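Local coordinates for protein 6'''-hydroxyparomomycin C oxidase (Microbacterium trichothecenolyticum, PDB 7DVE) that oxidises the C3 hydroxyl of the sugar in C-glycosides such as isoorientin and mangiferin, using one bound FAD and passing electrons to oxygen to give hydrogen peroxide, at residues 126-131 and 199-204; 26-31 and 502-507; 303-308 and 424-429. All coordinates share one frame; numbering follows the deposited sequence.

Contact 1: residues 126-131 and 199-204. With FAD (flavin-adenine dinucleotide), chain C.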
# COMPACT_ATOMS: atom_id res chain seq x y z
N ALA A 126 0.95 5.50 -7.10
CA ALA A 126 1.01 5.91 -8.50
C ALA A 126 1.20 4.73 -9.43
O ALA A 126 1.11 4.90 -10.66
CB ALA A 126 2.12 6.92 -8.73
N HIS A 127 1.42 3.53 -8.89
CA HIS A 127 1.79 2.37 -9.68
C HIS A 127 0.99 1.13 -9.34
O HIS A 127 1.22 0.09 -9.97
CB HIS A 127 3.28 2.02 -9.48
CG HIS A 127 4.19 3.20 -9.56
ND1 HIS A 127 4.67 3.69 -10.75
CD2 HIS A 127 4.70 4.00 -8.59
CE1 HIS A 127 5.44 4.74 -10.52
NE2 HIS A 127 5.48 4.94 -9.22
N TRP A 128 0.10 1.18 -8.35
CA TRP A 128 -0.52 -0.01 -7.79
C TRP A 128 -1.66 -0.51 -8.68
O TRP A 128 -1.98 0.09 -9.71
CB TRP A 128 -1.00 0.24 -6.37
CG TRP A 128 -2.20 1.15 -6.22
CD1 TRP A 128 -2.61 2.16 -7.06
CD2 TRP A 128 -3.15 1.13 -5.14
NE1 TRP A 128 -3.74 2.78 -6.56
CE2 TRP A 128 -4.10 2.16 -5.39
CE3 TRP A 128 -3.29 0.35 -3.99
CZ2 TRP A 128 -5.17 2.42 -4.52
CZ3 TRP A 128 -4.36 0.62 -3.13
CH2 TRP A 128 -5.28 1.64 -3.41
N THR A 129 -2.27 -1.64 -8.28
CA THR A 129 -3.42 -2.21 -8.99
C THR A 129 -4.70 -2.16 -8.16
O THR A 129 -5.62 -2.95 -8.40
CB THR A 129 -3.14 -3.65 -9.44
OG1 THR A 129 -2.82 -4.43 -8.30
CG2 THR A 129 -2.01 -3.71 -10.46
N GLY A 130 -4.74 -1.29 -7.16
CA GLY A 130 -5.97 -0.72 -6.62
C GLY A 130 -6.93 -1.63 -5.89
O GLY A 130 -8.06 -1.20 -5.64
N ALA A 131 -6.57 -2.87 -5.53
CA ALA A 131 -7.53 -3.75 -4.87
C ALA A 131 -7.68 -3.40 -3.38
O ALA A 131 -6.68 -3.29 -2.66
CB ALA A 131 -7.12 -5.21 -5.05
N PRO A 199 -13.56 -4.99 -4.39
CA PRO A 199 -13.70 -3.53 -4.29
C PRO A 199 -12.40 -2.87 -4.72
O PRO A 199 -11.32 -3.25 -4.26
CB PRO A 199 -14.01 -3.28 -2.81
CG PRO A 199 -14.27 -4.62 -2.19
CD PRO A 199 -13.74 -5.69 -3.10
N LEU A 200 -12.50 -1.91 -5.65
CA LEU A 200 -11.32 -1.39 -6.34
C LEU A 200 -11.23 0.13 -6.22
O LEU A 200 -12.23 0.83 -6.36
CB LEU A 200 -11.32 -1.77 -7.84
CG LEU A 200 -11.11 -3.21 -8.30
CD1 LEU A 200 -11.39 -3.35 -9.81
CD2 LEU A 200 -9.65 -3.75 -7.94
N ALA A 201 -10.01 0.62 -6.03
CA ALA A 201 -9.76 2.06 -5.96
C ALA A 201 -9.54 2.53 -7.39
O ALA A 201 -8.41 2.59 -7.88
CB ALA A 201 -8.57 2.37 -5.07
N VAL A 202 -10.64 2.83 -8.08
CA VAL A 202 -10.62 3.07 -9.52
C VAL A 202 -11.67 4.14 -9.82
O VAL A 202 -12.65 4.28 -9.09
CB VAL A 202 -10.89 1.76 -10.31
CG1 VAL A 202 -12.39 1.42 -10.31
CG2 VAL A 202 -10.43 1.90 -11.70
N HIS A 203 -11.45 4.89 -10.90
CA HIS A 203 -12.44 5.87 -11.36
C HIS A 203 -12.33 6.01 -12.87
O HIS A 203 -11.37 5.56 -13.50
CB HIS A 203 -12.24 7.24 -10.69
CG HIS A 203 -10.95 7.91 -11.07
ND1 HIS A 203 -9.77 7.67 -10.40
CD2 HIS A 203 -10.65 8.77 -12.07
CE1 HIS A 203 -8.80 8.38 -10.95
NE2 HIS A 203 -9.31 9.05 -11.97
N ARG A 204 -13.33 6.67 -13.44
CA ARG A 204 -13.33 6.98 -14.86
C ARG A 204 -12.81 8.38 -15.09
O ARG A 204 -13.17 9.32 -14.38
CB ARG A 204 -14.74 6.85 -15.45
CG ARG A 204 -15.30 5.46 -15.31
CD ARG A 204 -16.10 5.03 -16.52
NE ARG A 204 -16.41 3.61 -16.41
CZ ARG A 204 -16.02 2.68 -17.26
NH1 ARG A 204 -15.35 2.99 -18.37
NH2 ARG A 204 -16.31 1.41 -17.01
PA FAD C . 3.85 4.67 -0.02
O1A FAD C . 5.16 4.01 -0.20
O2A FAD C . 2.75 4.37 -0.96
O5B FAD C . 4.24 6.24 -0.03
C5B FAD C . 5.23 6.71 0.88
C4B FAD C . 5.91 7.94 0.31
O4B FAD C . 6.84 8.38 1.33
C3B FAD C . 6.77 7.57 -0.92
O3B FAD C . 6.41 8.45 -2.00
C2B FAD C . 8.18 7.90 -0.40
O2B FAD C . 9.01 8.45 -1.43
C1B FAD C . 7.92 8.98 0.63
N9A FAD C . 9.08 9.12 1.57
C8A FAD C . 9.60 8.06 2.21
N7A FAD C . 10.61 8.48 2.98
C5A FAD C . 10.73 9.80 2.83
C6A FAD C . 11.57 10.68 3.39
N6A FAD C . 12.46 10.18 4.25
N1A FAD C . 11.52 12.00 3.12
C2A FAD C . 10.55 12.44 2.21
N3A FAD C . 9.68 11.50 1.64
C4A FAD C . 9.78 10.20 1.96
N1 FAD C . -1.91 -2.34 -2.33
C2 FAD C . -3.22 -2.72 -2.12
O2 FAD C . -3.72 -2.46 -1.03
N3 FAD C . -3.95 -3.38 -3.12
C4 FAD C . -3.35 -3.63 -4.37
O4 FAD C . -4.00 -4.19 -5.26
C4X FAD C . -2.02 -3.25 -4.57
N5 FAD C . -1.37 -3.50 -5.73
C5X FAD C . -0.12 -2.99 -5.93
C6 FAD C . 0.53 -3.12 -7.17
C7 FAD C . 1.78 -2.56 -7.42
C7M FAD C . 2.45 -2.71 -8.81
C8 FAD C . 2.42 -1.85 -6.41
C8M FAD C . 3.80 -1.22 -6.67
C9 FAD C . 1.79 -1.71 -5.16
C9A FAD C . 0.53 -2.29 -4.91
N10 FAD C . -0.08 -2.18 -3.70
C10 FAD C . -1.33 -2.60 -3.54
C1' FAD C . 0.59 -1.57 -2.52
C2' FAD C . 0.24 -0.10 -2.26
O2' FAD C . 0.79 0.69 -3.33
C3' FAD C . 0.78 0.35 -0.86
O3' FAD C . 0.17 -0.44 0.17
C4' FAD C . 0.40 1.80 -0.56
O4' FAD C . 0.91 2.65 -1.58
C5' FAD C . 0.99 2.24 0.81
O5' FAD C . 0.83 3.67 0.99
P FAD C . 1.77 4.56 1.96
O1P FAD C . 1.54 6.02 1.78
O2P FAD C . 1.61 3.97 3.31
O3P FAD C . 3.30 4.41 1.47
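Gly130 and Ala201 join the flavin-binding loop to strand 196-204. Ala201 N donates to Gly130 O at 2.7 Å, and the bond is nearly straight (174°). A single bridge pairs Ala131 with Leu200, and Leu200 CD2 lies 3.7 Å from Ala131 CA. Trp128 CZ2 meets Ala201 CB at 3.4 Å. The indole takes Gly130 CA over the centre of one face, while FAD N1 lies at its edge. Trp128 CG sits between the backbone N and the carbonyl carbon (chi1 71°), which turns the indole in between flavin and strand.

The same loop reads the isoalloxazine edge. Thr129 OG1 donates to FAD N5 at 3.1 Å. Ala131 N donates to FAD O4 at 2.9 Å, and Ala131 O accepts from FAD N3 at 2.8 Å. Thr129 and Ala131 are established FAD-binding residues.

Further out, Trp128 NE1 donates a hydrogen bond to Ser213 O. Ala201 also shares a backbone hydrogen bond with Ser213. This residue, just after strand 210-212, thus meets both the indole and Ala201.

The donors at N5 and O4 would probably draw electron density toward that end of the flavin and ease its reduction. The bond from Ala201 to Gly130 probably helps hold the neighbouring donors in place.

Contact 2: residues 26-31 and 502-507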
# COMPACT_ATOMS: atom_id res chain seq x y z
N ARG A 26 -6.11 15.17 3.66
CA ARG A 26 -7.51 15.38 3.30
C ARG A 26 -8.40 15.50 4.53
O ARG A 26 -9.30 16.35 4.57
CB ARG A 26 -8.01 14.27 2.39
CG ARG A 26 -9.23 14.74 1.55
CD ARG A 26 -10.47 13.97 1.94
NE ARG A 26 -11.62 14.20 1.09
CZ ARG A 26 -11.81 13.60 -0.08
NH1 ARG A 26 -10.85 12.91 -0.67
NH2 ARG A 26 -13.00 13.70 -0.67
N ILE A 27 -8.16 14.67 5.56
CA ILE A 27 -9.04 14.75 6.72
C ILE A 27 -8.81 16.04 7.46
O ILE A 27 -9.75 16.60 8.03
CB ILE A 27 -8.86 13.54 7.65
CG1 ILE A 27 -9.19 12.25 6.91
CG2 ILE A 27 -9.78 13.70 8.89
CD1 ILE A 27 -10.70 12.05 6.76
N LEU A 28 -7.59 16.57 7.46
CA LEU A 28 -7.41 17.86 8.11
C LEU A 28 -7.92 19.00 7.24
O LEU A 28 -8.38 20.01 7.78
CB LEU A 28 -5.93 18.06 8.50
CG LEU A 28 -5.41 17.08 9.57
CD1 LEU A 28 -3.89 17.03 9.65
CD2 LEU A 28 -6.04 17.38 10.94
N SER A 29 -7.89 18.87 5.91
CA SER A 29 -8.53 19.89 5.08
C SER A 29 -10.04 19.91 5.28
O SER A 29 -10.68 20.96 5.13
CB SER A 29 -8.20 19.69 3.61
OG SER A 29 -6.79 19.70 3.40
N GLU A 30 -10.63 18.76 5.65
CA GLU A 30 -12.06 18.71 5.96
C GLU A 30 -12.35 19.22 7.37
O GLU A 30 -13.05 20.23 7.55
CB GLU A 30 -12.59 17.28 5.77
CG GLU A 30 -12.84 16.84 4.30
CD GLU A 30 -13.08 15.32 4.16
OE1 GLU A 30 -12.92 14.59 5.16
OE2 GLU A 30 -13.40 14.86 3.04
N ARG A 31 -11.84 18.56 8.41
CA ARG A 31 -12.20 18.90 9.78
C ARG A 31 -11.37 20.02 10.41
O ARG A 31 -11.73 20.49 11.49
CB ARG A 31 -12.10 17.66 10.69
CG ARG A 31 -13.02 16.51 10.28
CD ARG A 31 -13.22 15.52 11.41
NE ARG A 31 -14.22 14.51 11.08
CZ ARG A 31 -14.79 13.70 11.96
NH1 ARG A 31 -14.50 13.76 13.24
NH2 ARG A 31 -15.68 12.80 11.53
N ARG A 502 -8.29 12.46 12.45
CA ARG A 502 -9.38 12.99 13.26
C ARG A 502 -8.90 13.37 14.65
O ARG A 502 -9.34 14.38 15.21
CB ARG A 502 -10.50 11.96 13.38
CG ARG A 502 -11.24 11.72 12.12
CD ARG A 502 -12.20 10.59 12.34
NE ARG A 502 -13.31 10.65 11.39
CZ ARG A 502 -14.28 9.75 11.33
NH1 ARG A 502 -14.31 8.72 12.17
NH2 ARG A 502 -15.23 9.88 10.41
N HIS A 503 -7.99 12.57 15.23
CA HIS A 503 -7.45 12.92 16.53
C HIS A 503 -6.67 14.23 16.48
O HIS A 503 -6.82 15.10 17.36
CB HIS A 503 -6.56 11.81 17.08
CG HIS A 503 -6.16 12.03 18.51
ND1 HIS A 503 -4.88 12.37 18.88
CD2 HIS A 503 -6.90 12.04 19.64
CE1 HIS A 503 -4.83 12.55 20.19
NE2 HIS A 503 -6.05 12.36 20.67
N ILE A 504 -5.82 14.40 15.46
CA ILE A 504 -5.07 15.65 15.34
C ILE A 504 -6.02 16.83 15.18
O ILE A 504 -5.79 17.91 15.75
CB ILE A 504 -4.05 15.56 14.18
CG1 ILE A 504 -2.91 14.60 14.55
CG2 ILE A 504 -3.47 16.92 13.84
CD1 ILE A 504 -1.89 14.46 13.46
N ALA A 505 -7.11 16.66 14.41
CA ALA A 505 -8.11 17.73 14.29
C ALA A 505 -8.76 18.05 15.63
O ALA A 505 -8.96 19.22 15.96
CB ALA A 505 -9.18 17.34 13.27
N ASP A 506 -9.13 17.02 16.40
CA ASP A 506 -9.63 17.23 17.76
C ASP A 506 -8.65 18.09 18.55
O ASP A 506 -9.03 19.07 19.20
CB ASP A 506 -9.84 15.89 18.46
CG ASP A 506 -11.03 15.13 17.94
OD1 ASP A 506 -12.13 15.68 17.98
OD2 ASP A 506 -10.88 13.98 17.48
N GLU A 507 -7.37 17.73 18.49
CA GLU A 507 -6.35 18.44 19.25
C GLU A 507 -6.23 19.89 18.79
O GLU A 507 -6.09 20.80 19.61
CB GLU A 507 -5.00 17.72 19.12
CG GLU A 507 -4.79 16.46 19.99
CD GLU A 507 -5.12 16.64 21.48
OE1 GLU A 507 -5.43 17.77 21.93
OE2 GLU A 507 -5.03 15.64 22.22
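The N-terminal helix of the FAD-binding Rossmann-type domain, 19-31, packs here against the C-terminal helix 490-510. The two short segments run at 38° to each other, with axes 9.2 Å apart. Leu28 reaches over to the second helix with CD2. That methyl lies 3.7 Å from Ala505 N and 3.9 Å from Ile504 CG2, and the Leu28 and Ile504 side chains cross at about a right angle. Ala505 CB also meets Arg31 CB at 3.9 Å, so the small alanine side chain touches both Leu28 and Arg31. Ile27 turns CG2, which is anti to its own N, to the start of Arg502, 4.1 Å from CG. On the inner side, Ile504 continues onto Phe267 and Val269 of strand 267-270 in the parallel sheet.

Toward the surface two arginines overlap. Both chains are extended from CG to NE, and Arg502 NE lies over one face of the Arg31 guanidinium, toward its rim. The two planes are 32° apart. Arg31 NH2 is 3.2 Å from Arg502 NH2, with no hydrogen bond between these donors. Glu152 of helix 149-161 forms a salt bridge with Arg502 NH1, and Glu156 is a long, weak ion partner of NH2.

The apolar side chains pack the buried part of the interface. Glu152, with Glu156 more weakly, probably offsets the charge of Arg502 and so eases the approach of Arg31 near the surface.

Contact 3: residues 303-308 and 424-429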
# COMPACT_ATOMS: atom_id res chain seq x y z
N PHE A 303 -0.69 -17.88 -10.37
CA PHE A 303 -1.13 -18.93 -11.27
C PHE A 303 -1.80 -18.24 -12.45
O PHE A 303 -2.31 -17.14 -12.30
CB PHE A 303 -2.13 -19.84 -10.53
CG PHE A 303 -2.24 -21.22 -11.08
CD1 PHE A 303 -1.13 -21.90 -11.52
CD2 PHE A 303 -3.48 -21.85 -11.12
CE1 PHE A 303 -1.23 -23.23 -12.00
CE2 PHE A 303 -3.62 -23.15 -11.61
CZ PHE A 303 -2.47 -23.84 -12.05
N ALA A 304 -1.82 -18.87 -13.60
CA ALA A 304 -2.45 -18.28 -14.77
C ALA A 304 -3.27 -19.35 -15.46
O ALA A 304 -2.82 -20.49 -15.58
CB ALA A 304 -1.40 -17.71 -15.75
N VAL A 305 -4.48 -18.99 -15.92
CA VAL A 305 -5.34 -19.96 -16.59
C VAL A 305 -6.00 -19.34 -17.83
O VAL A 305 -6.26 -18.14 -17.89
CB VAL A 305 -6.42 -20.58 -15.66
CG1 VAL A 305 -5.80 -21.11 -14.37
CG2 VAL A 305 -7.52 -19.57 -15.36
N ARG A 306 -6.24 -20.19 -18.82
CA ARG A 306 -7.01 -19.84 -20.00
C ARG A 306 -8.47 -20.20 -19.76
O ARG A 306 -8.81 -21.39 -19.62
CB ARG A 306 -6.47 -20.56 -21.23
CG ARG A 306 -7.29 -20.30 -22.48
CD ARG A 306 -6.78 -21.14 -23.65
NE ARG A 306 -5.87 -20.32 -24.45
CZ ARG A 306 -4.55 -20.38 -24.36
NH1 ARG A 306 -3.95 -21.30 -23.61
NH2 ARG A 306 -3.82 -19.48 -25.01
N MET A 307 -9.33 -19.20 -19.73
CA MET A 307 -10.76 -19.45 -19.51
C MET A 307 -11.36 -20.28 -20.64
O MET A 307 -11.13 -20.02 -21.83
CB MET A 307 -11.50 -18.13 -19.39
CG MET A 307 -11.57 -17.64 -17.97
SD MET A 307 -12.77 -16.34 -17.75
CE MET A 307 -12.87 -15.61 -19.37
N ARG A 308 -12.15 -21.29 -20.27
CA ARG A 308 -12.84 -22.14 -21.23
C ARG A 308 -14.23 -21.56 -21.54
O ARG A 308 -14.74 -20.69 -20.82
CB ARG A 308 -12.98 -23.56 -20.67
CG ARG A 308 -13.60 -23.57 -19.25
CD ARG A 308 -14.02 -24.96 -18.74
NE ARG A 308 -12.85 -25.77 -18.40
CZ ARG A 308 -12.37 -25.90 -17.17
NH1 ARG A 308 -12.90 -25.26 -16.13
NH2 ARG A 308 -11.29 -26.66 -16.98
N LYS A 424 -8.43 -24.25 -11.76
CA LYS A 424 -9.07 -25.28 -12.57
C LYS A 424 -10.58 -25.05 -12.70
O LYS A 424 -11.19 -25.42 -13.71
CB LYS A 424 -8.83 -26.66 -11.96
CG LYS A 424 -7.48 -27.29 -12.24
CD LYS A 424 -7.39 -28.61 -11.46
CE LYS A 424 -6.14 -29.41 -11.77
NZ LYS A 424 -5.96 -30.49 -10.72
N ALA A 425 -11.20 -24.44 -11.69
CA ALA A 425 -12.62 -24.15 -11.80
C ALA A 425 -12.93 -23.09 -12.84
O ALA A 425 -14.09 -22.93 -13.21
CB ALA A 425 -13.16 -23.70 -10.43
N ILE A 426 -11.92 -22.37 -13.33
CA ILE A 426 -12.15 -21.24 -14.23
C ILE A 426 -11.75 -21.59 -15.65
O ILE A 426 -12.32 -21.08 -16.62
CB ILE A 426 -11.38 -19.99 -13.74
CG1 ILE A 426 -11.94 -19.49 -12.43
CG2 ILE A 426 -11.42 -18.89 -14.76
CD1 ILE A 426 -11.03 -18.47 -11.80
N GLY A 427 -10.74 -22.45 -15.79
CA GLY A 427 -10.21 -22.74 -17.10
C GLY A 427 -9.07 -23.74 -17.05
O GLY A 427 -8.89 -24.46 -16.07
N ASP A 428 -8.31 -23.78 -18.14
CA ASP A 428 -7.19 -24.68 -18.25
C ASP A 428 -5.91 -23.97 -17.85
O ASP A 428 -5.56 -22.94 -18.45
CB ASP A 428 -7.08 -25.25 -19.66
CG ASP A 428 -8.39 -25.89 -20.12
OD1 ASP A 428 -8.76 -26.94 -19.55
OD2 ASP A 428 -9.04 -25.36 -21.05
N PRO A 429 -5.22 -24.45 -16.83
CA PRO A 429 -4.02 -23.74 -16.35
C PRO A 429 -2.94 -23.66 -17.42
O PRO A 429 -2.80 -24.56 -18.25
CB PRO A 429 -3.56 -24.60 -15.16
CG PRO A 429 -4.84 -25.37 -14.71
CD PRO A 429 -5.63 -25.57 -15.96
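The Arg308 guanidinium lies against the chain at Gly427, with Gly427 CA 3.7 Å above the centre of one face. Lys424 O and Ala425 O lie at its edge, in plane. Arg308 NH1 donates to Lys424 O at 3.0 Å, close to straight at 161°. NH2 forms a long salt bridge with Asp428 OD1 at 3.6 Å. A bend at chi3 (73°) folds the arginine back over the glycine. The other flat group, the Phe303 ring, meets Pro429 obliquely, its CZ 3.4 Å from Pro429 CB.

Between these ends the strands pair antiparallel. Arg306 and Asp428 form the hydrogen-bonded pair, each N donating to the other's O at 2.9 Å. Val305 with Pro429 and Met307 with Gly427 are non-hydrogen-bonded pairs. Met307 CA and Gly427 CA are 4.1 Å apart. Gly427 has no CB, and its CA lies 3.2 Å from Arg306 O.

Ile426 CG2 touches Met307 CG at 3.4 Å and faces Val305 CG2. Val177 of helix 176-183 packs on both Met307 and Ile426. Arg180 of that helix donates to the carbonyls of Arg308 and Ile426.

Backbone pairing joins strand 427-436 to strand 300-307, and Arg308 ties in the residues just before it. A leucine in place of Arg308 would probably leave Lys424 O without this donor and Asp428 without this long ion-pair partner, freeing the turn after helix 406-424 to shift. The straight NH1 bond and the glycine against its face probably hold the guanidinium's orientation, with the long ion pair adding less.

Overall arrangement
Contact 1 is the most central, buried beside the flavin. Contacts 2 and 3 lie on opposite sides of the chain's centre, with centres about 47 Å apart. Contacts 1 and 3 belong to the same antiparallel sheet, one through strand 196-204 and the other through strands 300-307 and 427-436. Contact 2 belongs instead to the helical layer against the parallel FAD-binding sheet. Their chemistry follows their place. Contact 1 combines one backbone bond, the indole packed on Ala201 and bonds to the cofactor. Contact 2 has no hydrogen bond across it and combines a buried apolar seam with two arginines near the surface. Contact 3, partly exposed, adds regular strand pairing and an arginine-carbonyl bond.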